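Long-range contact in tyrosine-protein phosphatase YwqE (PDB 3QY7), which removes phosphate from phosphotyrosine in the proteins YwqD, YwqF and Ssb, using a metal centre in a TIM-barrel fold: residues H136-R141 with A177-L182. Numbering follows the deposited sequence.
Sequences HPERNR and AFSLRL. With FE (Fe (III) ion), chain B.
A chi1 of -176° swings the Phe-178 ring out from helix 173-184 toward Glu-138, whose own CG sits between backbone N and carbonyl carbon (chi1 82°). A bend at chi2 (-78°) then turns the carboxylate away from the helix, so that Glu-138 meets it with apolar methylenes and backbone. The phenyl ring, flat and long enough to span to the turn, offers its edge: CD2 lies 3.7 Å from Glu-138 O, which is near the ring plane, and CE2 is 3.8 Å from Glu-138 CA. Leu-182, one turn on, sets its CG above one face of that ring, toward the rim, and CD1 3.9 Å from Glu-138 CB; branched and apolar, it also comes within 4.5 Å of CG in compact Pro-137, whose fixed phi suits the start of the 3-10 turn. Small Ser-179 permits close approach, its OG 3.5 Å from Glu-138 CG, while its hydroxyl hydrogen-bonds to Leu-175 O. OE1 of the buried carboxylate is hydrogen-bonded to Thr-163 OG1 and Ser-166 OG. Beyond the turn, His-136 NE2 binds iron (2.2 Å) with Glu-80 and Glu-108. The contact joins this metal-bearing loop after barrel strand 131-135 to helix 173-184, with Ile-162 of strand 159-163 and Ile-143 of helix 141-145 packing alongside.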
loop_
_atom_site.group_PDB
_atom_site.type_symbol
_atom_site.label_atom_id
_atom_site.label_comp_id
_atom_site.label_asym_id
_atom_site.label_seq_id
_atom_site.Cartn_x
_atom_site.Cartn_y
_atom_site.Cartn_z
ATOM N N HIS A 136 -0.416 1.585 5.643
ATOM C CA HIS A 136 -1.153 1.073 6.800
ATOM C C HIS A 136 -1.068 1.955 8.047
ATOM O O HIS A 136 -0.559 1.513 9.069
ATOM C CB HIS A 136 -0.754 -0.371 7.131
ATOM C CG HIS A 136 0.722 -0.602 7.200
ATOM N ND1 HIS A 136 1.515 -0.095 8.211
ATOM C CD2 HIS A 136 1.554 -1.294 6.384
ATOM C CE1 HIS A 136 2.763 -0.473 8.013
ATOM N NE2 HIS A 136 2.814 -1.208 6.916
ATOM N N PRO A 137 -1.593 3.180 7.963
ATOM C CA PRO A 137 -1.513 4.056 9.134
ATOM C C PRO A 137 -2.267 3.473 10.333
ATOM O O PRO A 137 -1.905 3.779 11.484
ATOM C CB PRO A 137 -2.163 5.361 8.648
ATOM C CG PRO A 137 -3.070 4.926 7.519
ATOM C CD PRO A 137 -2.277 3.841 6.836
ATOM N N GLU A 138 -3.283 2.642 10.070
ATOM C CA GLU A 138 -4.065 1.992 11.148
ATOM C C GLU A 138 -3.232 1.039 12.017
ATOM O O GLU A 138 -3.605 0.737 13.160
ATOM C CB GLU A 138 -5.310 1.279 10.570
ATOM C CG GLU A 138 -5.078 -0.141 9.962
ATOM C CD GLU A 138 -4.459 -0.160 8.560
ATOM O OE1 GLU A 138 -4.465 -1.246 7.961
ATOM O OE2 GLU A 138 -3.983 0.872 8.048
ATOM N N ARG A 139 -2.118 0.559 11.474
ATOM C CA ARG A 139 -1.220 -0.367 12.154
ATOM C C ARG A 139 -0.095 0.344 12.906
ATOM O O ARG A 139 0.798 -0.313 13.449
ATOM C CB ARG A 139 -0.614 -1.356 11.152
ATOM C CG ARG A 139 -1.500 -2.534 10.793
ATOM C CD ARG A 139 -1.173 -3.696 11.727
ATOM N NE ARG A 139 -1.518 -4.987 11.145
ATOM C CZ ARG A 139 -1.237 -6.165 11.694
ATOM N NH1 ARG A 139 -0.584 -6.239 12.852
ATOM N NH2 ARG A 139 -1.610 -7.273 11.074
ATOM N N ASN A 140 -0.130 1.675 12.919
ATOM C CA ASN A 140 0.873 2.466 13.627
ATOM C C ASN A 140 0.396 2.807 15.046
ATOM O O ASN A 140 -0.667 3.403 15.220
ATOM C CB ASN A 140 1.180 3.750 12.854
ATOM C CG ASN A 140 2.284 4.553 13.489
ATOM O OD1 ASN A 140 2.039 5.342 14.396
ATOM N ND2 ASN A 140 3.506 4.366 13.005
ATOM N N ARG A 141 1.204 2.439 16.039
ATOM C CA ARG A 141 0.841 2.629 17.454
ATOM C C ARG A 141 0.560 4.092 17.808
ATOM O O ARG A 141 -0.422 4.381 18.497
ATOM C CB ARG A 141 1.918 2.065 18.390
ATOM C CG ARG A 141 1.378 1.627 19.769
ATOM C CD ARG A 141 2.327 1.918 20.941
ATOM N NE ARG A 141 3.715 1.528 20.696
ATOM C CZ ARG A 141 4.264 0.374 21.072
ATOM N NH1 ARG A 141 3.550 -0.541 21.715
ATOM N NH2 ARG A 141 5.540 0.132 20.795
ATOM N N ALA A 177 -12.258 -1.777 13.995
ATOM C CA ALA A 177 -12.943 -0.628 14.543
ATOM C C ALA A 177 -12.195 0.685 14.263
ATOM O O ALA A 177 -12.804 1.677 13.856
ATOM C CB ALA A 177 -13.128 -0.828 16.049
ATOM N N PHE A 178 -10.876 0.660 14.463
ATOM C CA PHE A 178 -10.050 1.846 14.230
ATOM C C PHE A 178 -10.030 2.240 12.748
ATOM O O PHE A 178 -10.103 3.422 12.402
ATOM C CB PHE A 178 -8.637 1.642 14.765
ATOM C CG PHE A 178 -7.769 2.866 14.648
ATOM C CD1 PHE A 178 -8.193 4.093 15.159
ATOM C CD2 PHE A 178 -6.532 2.792 14.037
ATOM C CE1 PHE A 178 -7.397 5.228 15.050
ATOM C CE2 PHE A 178 -5.722 3.932 13.932
ATOM C CZ PHE A 178 -6.159 5.140 14.429
ATOM N N SER A 179 -9.969 1.238 11.883
ATOM C CA SER A 179 -9.858 1.462 10.448
ATOM C C SER A 179 -11.083 2.173 9.903
ATOM O O SER A 179 -10.982 3.066 9.056
ATOM C CB SER A 179 -9.671 0.122 9.729
ATOM O OG SER A 179 -8.523 -0.563 10.173
ATOM N N LEU A 180 -12.257 1.768 10.383
ATOM C CA LEU A 180 -13.504 2.400 9.997
ATOM C C LEU A 180 -13.558 3.876 10.412
ATOM O O LEU A 180 -14.104 4.699 9.687
ATOM C CB LEU A 180 -14.691 1.625 10.578
ATOM C CG LEU A 180 -14.997 0.295 9.882
ATOM C CD1 LEU A 180 -16.040 -0.451 10.702
ATOM C CD2 LEU A 180 -15.516 0.546 8.464
ATOM N N ARG A 181 -12.978 4.185 11.574
ATOM C CA ARG A 181 -12.834 5.571 12.034
ATOM C C ARG A 181 -12.024 6.400 11.043
ATOM O O ARG A 181 -12.458 7.487 10.653
ATOM C CB ARG A 181 -12.225 5.629 13.445
ATOM C CG ARG A 181 -13.213 5.189 14.530
ATOM C CD ARG A 181 -12.531 4.927 15.858
ATOM N NE ARG A 181 -11.941 6.126 16.447
ATOM C CZ ARG A 181 -10.934 6.108 17.317
ATOM N NH1 ARG A 181 -10.396 4.957 17.701
ATOM N NH2 ARG A 181 -10.457 7.241 17.805
ATOM N N LEU A 182 -10.881 5.868 10.615
ATOM C CA LEU A 182 -10.011 6.571 9.647
ATOM C C LEU A 182 -10.697 6.773 8.294
ATOM O O LEU A 182 -10.614 7.852 7.694
ATOM C CB LEU A 182 -8.677 5.828 9.486
ATOM C CG LEU A 182 -7.795 5.633 10.733
ATOM C CD1 LEU A 182 -6.444 4.978 10.433
ATOM C CD2 LEU A 182 -7.624 6.970 11.494
HETATM FE FE FE B . 4.527 -2.443 6.257
HETATM O O HOH W 1 4.020 -3.707 8.025
HETATM O O HOH W 2 3.290 -3.444 4.956
#